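Local structure of transcriptional regulator, marR family, putative (Sulfolobus solfataricus, 3F3X) at residues Lys23-Arg28 and Glu109-Leu114; Tyr37-Ile42 and Thr68-Lys73. The protein probably binds DNA as a transcription factor of the MarR family, acting as a dimer with a winged helix-turn-helix fold. All blocks are in the same frame, centred on the assembly; numbering follows the deposited sequence.

Contact 1: residues Lys23-Arg28 and Glu109-Leu114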
ATOM      1  N   LYS A  23       7.510  -3.710   3.293  1.00 32.67           N
ATOM      2  CA  LYS A  23       8.818  -4.317   3.102  1.00 33.56           C
ATOM      3  C   LYS A  23       9.411  -4.615   4.474  1.00 31.91           C
ATOM      4  O   LYS A  23       9.984  -5.681   4.699  1.00 31.74           O
ATOM      5  CB  LYS A  23       9.755  -3.377   2.334  1.00 36.25           C
ATOM      6  CG  LYS A  23      11.125  -3.992   2.062  1.00 39.39           C
ATOM      7  CD  LYS A  23      12.100  -2.992   1.455  1.00 43.43           C
ATOM      8  CE  LYS A  23      13.485  -3.612   1.308  1.00 45.13           C
ATOM      9  NZ  LYS A  23      14.497  -2.625   0.835  1.00 49.07           N
ATOM     10  N   GLU A  24       9.270  -3.666   5.392  1.00 31.56           N
ATOM     11  CA  GLU A  24       9.796  -3.847   6.738  1.00 32.36           C
ATOM     12  C   GLU A  24       9.021  -4.925   7.478  1.00 30.74           C
ATOM     13  O   GLU A  24       9.611  -5.766   8.161  1.00 29.88           O
ATOM     14  CB  GLU A  24       9.735  -2.536   7.519  1.00 36.08           C
ATOM     15  CG  GLU A  24      10.655  -1.467   6.965  1.00 43.29           C
ATOM     16  CD  GLU A  24      11.313  -0.658   8.060  1.00 47.71           C
ATOM     17  OE1 GLU A  24      11.955  -1.271   8.939  1.00 51.88           O
ATOM     18  OE2 GLU A  24      11.193   0.586   8.041  1.00 50.80           O
ATOM     19  N   PHE A  25       7.700  -4.904   7.328  1.00 27.74           N
ATOM     20  CA  PHE A  25       6.841  -5.892   7.975  1.00 27.87           C
ATOM     21  C   PHE A  25       7.170  -7.304   7.508  1.00 28.18           C
ATOM     22  O   PHE A  25       7.394  -8.196   8.328  1.00 27.14           O
ATOM     23  CB  PHE A  25       5.365  -5.596   7.683  1.00 26.53           C
ATOM     24  CG  PHE A  25       4.817  -4.408   8.424  1.00 27.82           C
ATOM     25  CD1 PHE A  25       5.628  -3.653   9.262  1.00 28.05           C
ATOM     26  CD2 PHE A  25       3.476  -4.055   8.293  1.00 28.57           C
ATOM     27  CE1 PHE A  25       5.118  -2.555   9.956  1.00 29.13           C
ATOM     28  CE2 PHE A  25       2.953  -2.959   8.982  1.00 32.08           C
ATOM     29  CZ  PHE A  25       3.780  -2.209   9.819  1.00 29.83           C
ATOM     30  N   ASN A  26       7.195  -7.509   6.191  1.00 28.23           N
ATOM     31  CA  ASN A  26       7.497  -8.827   5.642  1.00 29.09           C
ATOM     32  C   ASN A  26       8.917  -9.287   5.970  1.00 29.79           C
ATOM     33  O   ASN A  26       9.152 -10.477   6.188  1.00 30.81           O
ATOM     34  CB  ASN A  26       7.298  -8.846   4.119  1.00 27.98           C
ATOM     35  CG  ASN A  26       5.830  -8.858   3.718  1.00 31.32           C
ATOM     36  OD1 ASN A  26       4.967  -9.271   4.490  1.00 31.10           O
ATOM     37  ND2 ASN A  26       5.547  -8.423   2.495  1.00 31.46           N
ATOM     38  N   ASN A  27       9.860  -8.346   6.006  1.00 29.92           N
ATOM     39  CA  ASN A  27      11.245  -8.676   6.314  1.00 31.66           C
ATOM     40  C   ASN A  27      11.347  -9.173   7.755  1.00 30.25           C
ATOM     41  O   ASN A  27      11.916 -10.238   8.013  1.00 30.94           O
ATOM     42  CB  ASN A  27      12.159  -7.465   6.132  1.00 33.21           C
ATOM     43  CG  ASN A  27      13.580  -7.770   6.531  1.00 37.36           C
ATOM     44  OD1 ASN A  27      14.124  -7.163   7.457  1.00 40.15           O
ATOM     45  ND2 ASN A  27      14.189  -8.727   5.846  1.00 37.72           N
ATOM     46  N   ARG A  28      10.780  -8.402   8.679  1.00 30.18           N
ATOM     47  CA  ARG A  28      10.789  -8.720  10.098  1.00 30.75           C
ATOM     48  C   ARG A  28      10.071 -10.039  10.395  1.00 30.09           C
ATOM     49  O   ARG A  28      10.649 -10.944  10.999  1.00 28.63           O
ATOM     50  CB  ARG A  28      10.101  -7.597  10.875  1.00 33.62           C
ATOM     51  CG  ARG A  28      10.578  -7.416  12.289  1.00 40.00           C
ATOM     52  CD  ARG A  28      11.890  -6.658  12.312  1.00 44.22           C
ATOM     53  NE  ARG A  28      12.061  -6.038  13.616  1.00 48.27           N
ATOM     54  CZ  ARG A  28      12.962  -5.111  13.909  1.00 49.79           C
ATOM     55  NH1 ARG A  28      13.811  -4.670  12.989  1.00 50.65           N
ATOM     56  NH2 ARG A  28      12.994  -4.616  15.135  1.00 52.75           N
ATOM     57  N   GLU A 109       3.172  -9.010  18.809  1.00 24.63           N
ATOM     58  CA  GLU A 109       4.214  -8.359  19.596  1.00 27.47           C
ATOM     59  C   GLU A 109       5.298  -7.776  18.688  1.00 25.47           C
ATOM     60  O   GLU A 109       5.737  -6.643  18.883  1.00 26.38           O
ATOM     61  CB  GLU A 109       4.860  -9.358  20.556  1.00 30.80           C
ATOM     62  CG  GLU A 109       5.712  -8.698  21.622  1.00 40.09           C
ATOM     63  CD  GLU A 109       4.927  -8.395  22.882  1.00 45.68           C
ATOM     64  OE1 GLU A 109       3.743  -8.001  22.777  1.00 48.70           O
ATOM     65  OE2 GLU A 109       5.500  -8.546  23.981  1.00 49.49           O
ATOM     66  N   VAL A 110       5.734  -8.565  17.709  1.00 24.84           N
ATOM     67  CA  VAL A 110       6.763  -8.135  16.767  1.00 22.52           C
ATOM     68  C   VAL A 110       6.331  -6.887  15.993  1.00 23.79           C
ATOM     69  O   VAL A 110       7.068  -5.903  15.929  1.00 21.67           O
ATOM     70  CB  VAL A 110       7.107  -9.260  15.749  1.00 23.29           C
ATOM     71  CG1 VAL A 110       7.945  -8.701  14.608  1.00 23.52           C
ATOM     72  CG2 VAL A 110       7.860 -10.382  16.445  1.00 25.72           C
ATOM     73  N   LEU A 111       5.136  -6.928  15.407  1.00 22.66           N
ATOM     74  CA  LEU A 111       4.640  -5.795  14.630  1.00 24.14           C
ATOM     75  C   LEU A 111       4.330  -4.559  15.467  1.00 25.45           C
ATOM     76  O   LEU A 111       4.630  -3.435  15.054  1.00 25.09           O
ATOM     77  CB  LEU A 111       3.391  -6.199  13.840  1.00 24.07           C
ATOM     78  CG  LEU A 111       3.638  -7.212  12.723  1.00 26.41           C
ATOM     79  CD1 LEU A 111       2.336  -7.471  11.961  1.00 24.21           C
ATOM     80  CD2 LEU A 111       4.713  -6.673  11.779  1.00 26.22           C
ATOM     81  N   ARG A 112       3.732  -4.770  16.637  1.00 25.66           N
ATOM     82  CA  ARG A 112       3.369  -3.677  17.537  1.00 26.19           C
ATOM     83  C   ARG A 112       4.604  -2.896  17.999  1.00 26.38           C
ATOM     84  O   ARG A 112       4.607  -1.660  18.004  1.00 24.36           O
ATOM     85  CB  ARG A 112       2.638  -4.234  18.757  1.00 29.09           C
ATOM     86  CG  ARG A 112       1.918  -3.200  19.608  1.00 34.82           C
ATOM     87  CD  ARG A 112       1.529  -3.819  20.942  1.00 40.02           C
ATOM     88  NE  ARG A 112       2.724  -4.197  21.693  1.00 44.04           N
ATOM     89  CZ  ARG A 112       2.765  -5.144  22.624  1.00 45.38           C
ATOM     90  NH1 ARG A 112       1.672  -5.829  22.934  1.00 45.69           N
ATOM     91  NH2 ARG A 112       3.910  -5.410  23.239  1.00 45.08           N
ATOM     92  N   ASN A 113       5.644  -3.619  18.403  1.00 24.55           N
ATOM     93  CA  ASN A 113       6.876  -2.980  18.863  1.00 27.33           C
ATOM     94  C   ASN A 113       7.572  -2.263  17.712  1.00 27.62           C
ATOM     95  O   ASN A 113       8.085  -1.155  17.881  1.00 27.72           O
ATOM     96  CB  ASN A 113       7.832  -4.013  19.479  1.00 28.15           C
ATOM     97  CG  ASN A 113       7.312  -4.581  20.790  1.00 29.83           C
ATOM     98  OD1 ASN A 113       6.556  -3.924  21.499  1.00 33.39           O
ATOM     99  ND2 ASN A 113       7.727  -5.799  21.123  1.00 29.95           N
ATOM    100  N   LEU A 114       7.581  -2.898  16.543  1.00 27.90           N
ATOM    101  CA  LEU A 114       8.205  -2.318  15.361  1.00 28.79           C
ATOM    102  C   LEU A 114       7.536  -0.992  15.016  1.00 29.08           C
ATOM    103  O   LEU A 114       8.206   0.013  14.810  1.00 28.19           O
ATOM    104  CB  LEU A 114       8.089  -3.269  14.167  1.00 29.71           C
ATOM    105  CG  LEU A 114       8.722  -2.771  12.866  1.00 32.26           C
ATOM    106  CD1 LEU A 114      10.200  -2.484  13.091  1.00 35.57           C
ATOM    107  CD2 LEU A 114       8.543  -3.812  11.775  1.00 34.46           C
TER

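Contact 2: residues Tyr37-Ile42 and Thr68-Lys73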
ATOM      1  N   TYR A  37       3.045 -10.427   6.278  1.00 23.32           N
ATOM      2  CA  TYR A  37       2.101  -9.511   6.897  1.00 25.09           C
ATOM      3  C   TYR A  37       0.678 -10.014   6.673  1.00 24.65           C
ATOM      4  O   TYR A  37      -0.177  -9.890   7.549  1.00 23.10           O
ATOM      5  CB  TYR A  37       2.255  -8.119   6.299  1.00 27.65           C
ATOM      6  CG  TYR A  37       1.364  -7.073   6.927  1.00 30.44           C
ATOM      7  CD1 TYR A  37       1.274  -6.941   8.313  1.00 31.48           C
ATOM      8  CD2 TYR A  37       0.667  -6.168   6.132  1.00 34.30           C
ATOM      9  CE1 TYR A  37       0.514  -5.925   8.893  1.00 33.97           C
ATOM     10  CE2 TYR A  37      -0.092  -5.148   6.700  1.00 37.58           C
ATOM     11  CZ  TYR A  37      -0.159  -5.030   8.078  1.00 36.87           C
ATOM     12  OH  TYR A  37      -0.872  -3.984   8.623  1.00 40.46           O
ATOM     13  N   LEU A  38       0.427 -10.577   5.495  1.00 24.91           N
ATOM     14  CA  LEU A  38      -0.899 -11.101   5.183  1.00 23.71           C
ATOM     15  C   LEU A  38      -1.195 -12.281   6.100  1.00 23.42           C
ATOM     16  O   LEU A  38      -2.339 -12.487   6.505  1.00 23.25           O
ATOM     17  CB  LEU A  38      -0.981 -11.551   3.722  1.00 24.25           C
ATOM     18  CG  LEU A  38      -2.353 -12.083   3.288  1.00 24.37           C
ATOM     19  CD1 LEU A  38      -3.404 -11.007   3.500  1.00 24.86           C
ATOM     20  CD2 LEU A  38      -2.312 -12.502   1.821  1.00 26.40           C
ATOM     21  N   ASP A  39      -0.159 -13.059   6.413  1.00 22.32           N
ATOM     22  CA  ASP A  39      -0.301 -14.209   7.305  1.00 21.91           C
ATOM     23  C   ASP A  39      -0.802 -13.694   8.650  1.00 20.68           C
ATOM     24  O   ASP A  39      -1.711 -14.271   9.254  1.00 20.06           O
ATOM     25  CB  ASP A  39       1.044 -14.904   7.527  1.00 22.11           C
ATOM     26  CG  ASP A  39       1.505 -15.713   6.328  1.00 26.01           C
ATOM     27  OD1 ASP A  39       2.710 -16.049   6.297  1.00 26.85           O
ATOM     28  OD2 ASP A  39       0.683 -16.029   5.436  1.00 26.94           O
ATOM     29  N   PHE A  40      -0.187 -12.614   9.121  1.00 18.80           N
ATOM     30  CA  PHE A  40      -0.578 -12.011  10.386  1.00 19.37           C
ATOM     31  C   PHE A  40      -2.047 -11.584  10.351  1.00 20.30           C
ATOM     32  O   PHE A  40      -2.795 -11.829  11.297  1.00 19.18           O
ATOM     33  CB  PHE A  40       0.290 -10.789  10.689  1.00 20.23           C
ATOM     34  CG  PHE A  40      -0.329  -9.840  11.673  1.00 22.36           C
ATOM     35  CD1 PHE A  40      -0.393 -10.155  13.031  1.00 20.52           C
ATOM     36  CD2 PHE A  40      -0.885  -8.642  11.236  1.00 22.74           C
ATOM     37  CE1 PHE A  40      -1.002  -9.281  13.936  1.00 24.32           C
ATOM     38  CE2 PHE A  40      -1.492  -7.767  12.128  1.00 23.59           C
ATOM     39  CZ  PHE A  40      -1.555  -8.084  13.480  1.00 22.05           C
ATOM     40  N   SER A  41      -2.449 -10.934   9.263  1.00 18.75           N
ATOM     41  CA  SER A  41      -3.829 -10.472   9.121  1.00 20.84           C
ATOM     42  C   SER A  41      -4.836 -11.622   9.177  1.00 19.49           C
ATOM     43  O   SER A  41      -5.881 -11.518   9.829  1.00 20.36           O
ATOM     44  CB  SER A  41      -3.998  -9.713   7.804  1.00 21.98           C
ATOM     45  OG  SER A  41      -3.215  -8.534   7.797  1.00 23.89           O
ATOM     46  N   ILE A  42      -4.525 -12.713   8.485  1.00 18.55           N
ATOM     47  CA  ILE A  42      -5.411 -13.869   8.467  1.00 18.07           C
ATOM     48  C   ILE A  42      -5.530 -14.452   9.871  1.00 18.23           C
ATOM     49  O   ILE A  42      -6.629 -14.791  10.320  1.00 15.63           O
ATOM     50  CB  ILE A  42      -4.899 -14.946   7.478  1.00 19.54           C
ATOM     51  CG1 ILE A  42      -5.019 -14.409   6.044  1.00 20.75           C
ATOM     52  CG2 ILE A  42      -5.690 -16.252   7.641  1.00 18.34           C
ATOM     53  CD1 ILE A  42      -4.411 -15.317   4.993  1.00 22.28           C
ATOM     54  N   THR A  68      -5.915 -17.793  -0.708  1.00 27.18           N
ATOM     55  CA  THR A  68      -5.734 -19.237  -0.830  1.00 29.56           C
ATOM     56  C   THR A  68      -4.268 -19.636  -0.715  1.00 30.43           C
ATOM     57  O   THR A  68      -3.933 -20.616  -0.047  1.00 29.67           O
ATOM     58  CB  THR A  68      -6.270 -19.761  -2.174  1.00 31.56           C
ATOM     59  OG1 THR A  68      -7.648 -19.400  -2.310  1.00 32.49           O
ATOM     60  CG2 THR A  68      -6.146 -21.276  -2.241  1.00 33.50           C
ATOM     61  N   ALA A  69      -3.397 -18.878  -1.376  1.00 30.35           N
ATOM     62  CA  ALA A  69      -1.967 -19.159  -1.335  1.00 31.08           C
ATOM     63  C   ALA A  69      -1.453 -19.028   0.095  1.00 28.83           C
ATOM     64  O   ALA A  69      -0.694 -19.875   0.563  1.00 29.75           O
ATOM     65  CB  ALA A  69      -1.212 -18.200  -2.253  1.00 31.48           C
ATOM     66  N   ALA A  70      -1.873 -17.969   0.783  1.00 27.04           N
ATOM     67  CA  ALA A  70      -1.454 -17.732   2.163  1.00 26.17           C
ATOM     68  C   ALA A  70      -1.963 -18.835   3.087  1.00 25.98           C
ATOM     69  O   ALA A  70      -1.208 -19.371   3.894  1.00 26.97           O
ATOM     70  CB  ALA A  70      -1.959 -16.371   2.641  1.00 25.09           C
ATOM     71  N   VAL A  71      -3.245 -19.173   2.963  1.00 25.79           N
ATOM     72  CA  VAL A  71      -3.846 -20.217   3.790  1.00 25.50           C
ATOM     73  C   VAL A  71      -3.187 -21.572   3.545  1.00 26.94           C
ATOM     74  O   VAL A  71      -3.029 -22.368   4.473  1.00 24.80           O
ATOM     75  CB  VAL A  71      -5.373 -20.317   3.529  1.00 25.62           C
ATOM     76  CG1 VAL A  71      -5.966 -21.505   4.280  1.00 25.09           C
ATOM     77  CG2 VAL A  71      -6.051 -19.020   3.966  1.00 23.59           C
ATOM     78  N   ASP A  72      -2.793 -21.842   2.302  1.00 29.24           N
ATOM     79  CA  ASP A  72      -2.139 -23.112   2.008  1.00 31.58           C
ATOM     80  C   ASP A  72      -0.915 -23.283   2.906  1.00 31.90           C
ATOM     81  O   ASP A  72      -0.702 -24.351   3.479  1.00 32.61           O
ATOM     82  CB  ASP A  72      -1.683 -23.187   0.545  1.00 34.22           C
ATOM     83  CG  ASP A  72      -2.838 -23.335  -0.430  1.00 36.65           C
ATOM     84  OD1 ASP A  72      -3.886 -23.908  -0.057  1.00 35.09           O
ATOM     85  OD2 ASP A  72      -2.680 -22.889  -1.587  1.00 38.88           O
ATOM     86  N   LYS A  73      -0.112 -22.231   3.029  1.00 33.05           N
ATOM     87  CA  LYS A  73       1.086 -22.303   3.858  1.00 33.25           C
ATOM     88  C   LYS A  73       0.743 -22.345   5.338  1.00 32.16           C
ATOM     89  O   LYS A  73       1.307 -23.142   6.090  1.00 31.03           O
ATOM     90  CB  LYS A  73       2.012 -21.123   3.562  1.00 36.98           C
ATOM     91  CG  LYS A  73       3.339 -21.550   2.953  1.00 43.00           C
ATOM     92  CD  LYS A  73       4.054 -20.402   2.262  1.00 45.65           C
ATOM     93  CE  LYS A  73       5.288 -20.904   1.524  1.00 47.70           C
ATOM     94  NZ  LYS A  73       5.921 -19.847   0.687  1.00 49.69           N
TER

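Contact 1: residues Lys23-Arg28 and Glu109-Leu114
Glu-24 O accepts the backbone bond from Arg-28 N at 2.9 Å and also meets a methyl group of the facing helix, Leu-114 CD2, at 4.2 Å, a contact of van der Waals type. The rest of the interface is packing, mostly of apolar groups, and centres on Leu-114. Its CG lies anti to the backbone N (chi1 -180°), and the fork beyond sends the two methyls to different partners. CD2 comes up to the edge of the Phe-25 ring, near its plane, 3.9 Å from Phe-25 CD1. CD1 lies over the middle of the Arg-28 guanidinium, 3.9 Å from Arg-28 CZ, so that a flat cation rests on a methyl group. Arg-28 NH2 also makes a long, weak ion pair with Glu-117 OE2. Nearer its backbone, the arginine chain bends at chi2 (79°), and its CG touches Val-110 CG1 at 3.7 Å.

These segments belong to helix 3-33 and helix 98-118, which run roughly antiparallel here, with axes 10.7 Å apart and directions 140° apart; as in other MarR proteins, such N- and C-terminal helices probably build the dimerisation region. Accordingly Met-11 of the second subunit packs on Phe-25, and Leu-8 of that subunit on Leu-111. Leu-111 reaches the phenylalanine from over one ring face, its CD2 4.0 Å from Phe-25 CD1 and offset toward the rim, with the two side chains nearly perpendicular. Replacing Phe-25 by an alanine would probably open a gap between the helices and take from Leu-111 CD2 the ring face beneath it and from Leu-114 CD2 the ring edge beside it. Val-115 and Tyr-37 also pack against the phenylalanine.

Contact 2: residues Tyr37-Ile42 and Thr68-Lys73
Ile-42 starts toward Ala-70: its CB points at helix 64-76, and CG1, turned anti to the carbonyl carbon (chi1 -68°), carries the chain onward in an extended course. CB and CG1 form the stem, and the terminal CD1 makes the contact. It presses on Ala-70 CB at 3.6 Å and reaches Val-71 CG2 at 4.2 Å, the isoleucine crossing the valine at about a right angle. Leu-74, one turn further along the same helix, also packs on Ile-42.

Ala-70 is met by two more side chains. Leu-38 CD2 approaches its CB at 4.0 Å, and Asp-39 OD2 lies 3.9 Å from the same methyl, without a polar bond between them. The other carboxylate oxygen, Asp-39 OD1, is hydrogen-bonded to Ser-36 N just before the helix. With an alanine at the crossing, the CA atoms of Asp-39 and Ala-70 come within 6.3 Å, and the segment axes cross at 80°. This packing lies in the winged helix-turn-helix domain: helix 53-60 and helix 64-76 form the helix-turn-helix, and the latter corresponds to the DNA-recognition helix of MarR relatives. Met-53 of helix 53-60 packs on Val-71, and Asp-72 OD1 forms a salt bridge with Arg-82 of strand 80-85.

Contact 1 joins two helices of what is probably, as in MarR relatives, the dimerisation region, whereas contact 2 sets helix 37-48 across the probable recognition helix. Contact 2 is the more buried and smaller, made by aliphatic side chains and a carboxylate oxygen around an alanine; contact 1 grades from a buried phenylalanine-leucine core to an exposed arginine. Neither has hydrogen bonds between its segments. The centres are 16 Å apart, yet the contacts meet: Asn-26 OD1 probably accepts a hydrogen bond from Tyr-37 N at 2.9 Å. Helix 37-48 takes part in both neighbourhoods, packing on Leu-111 through Tyr-37 and Phe-40, and Tyr-37 OH is hydrogen-bonded to Asn-12 of the second subunit.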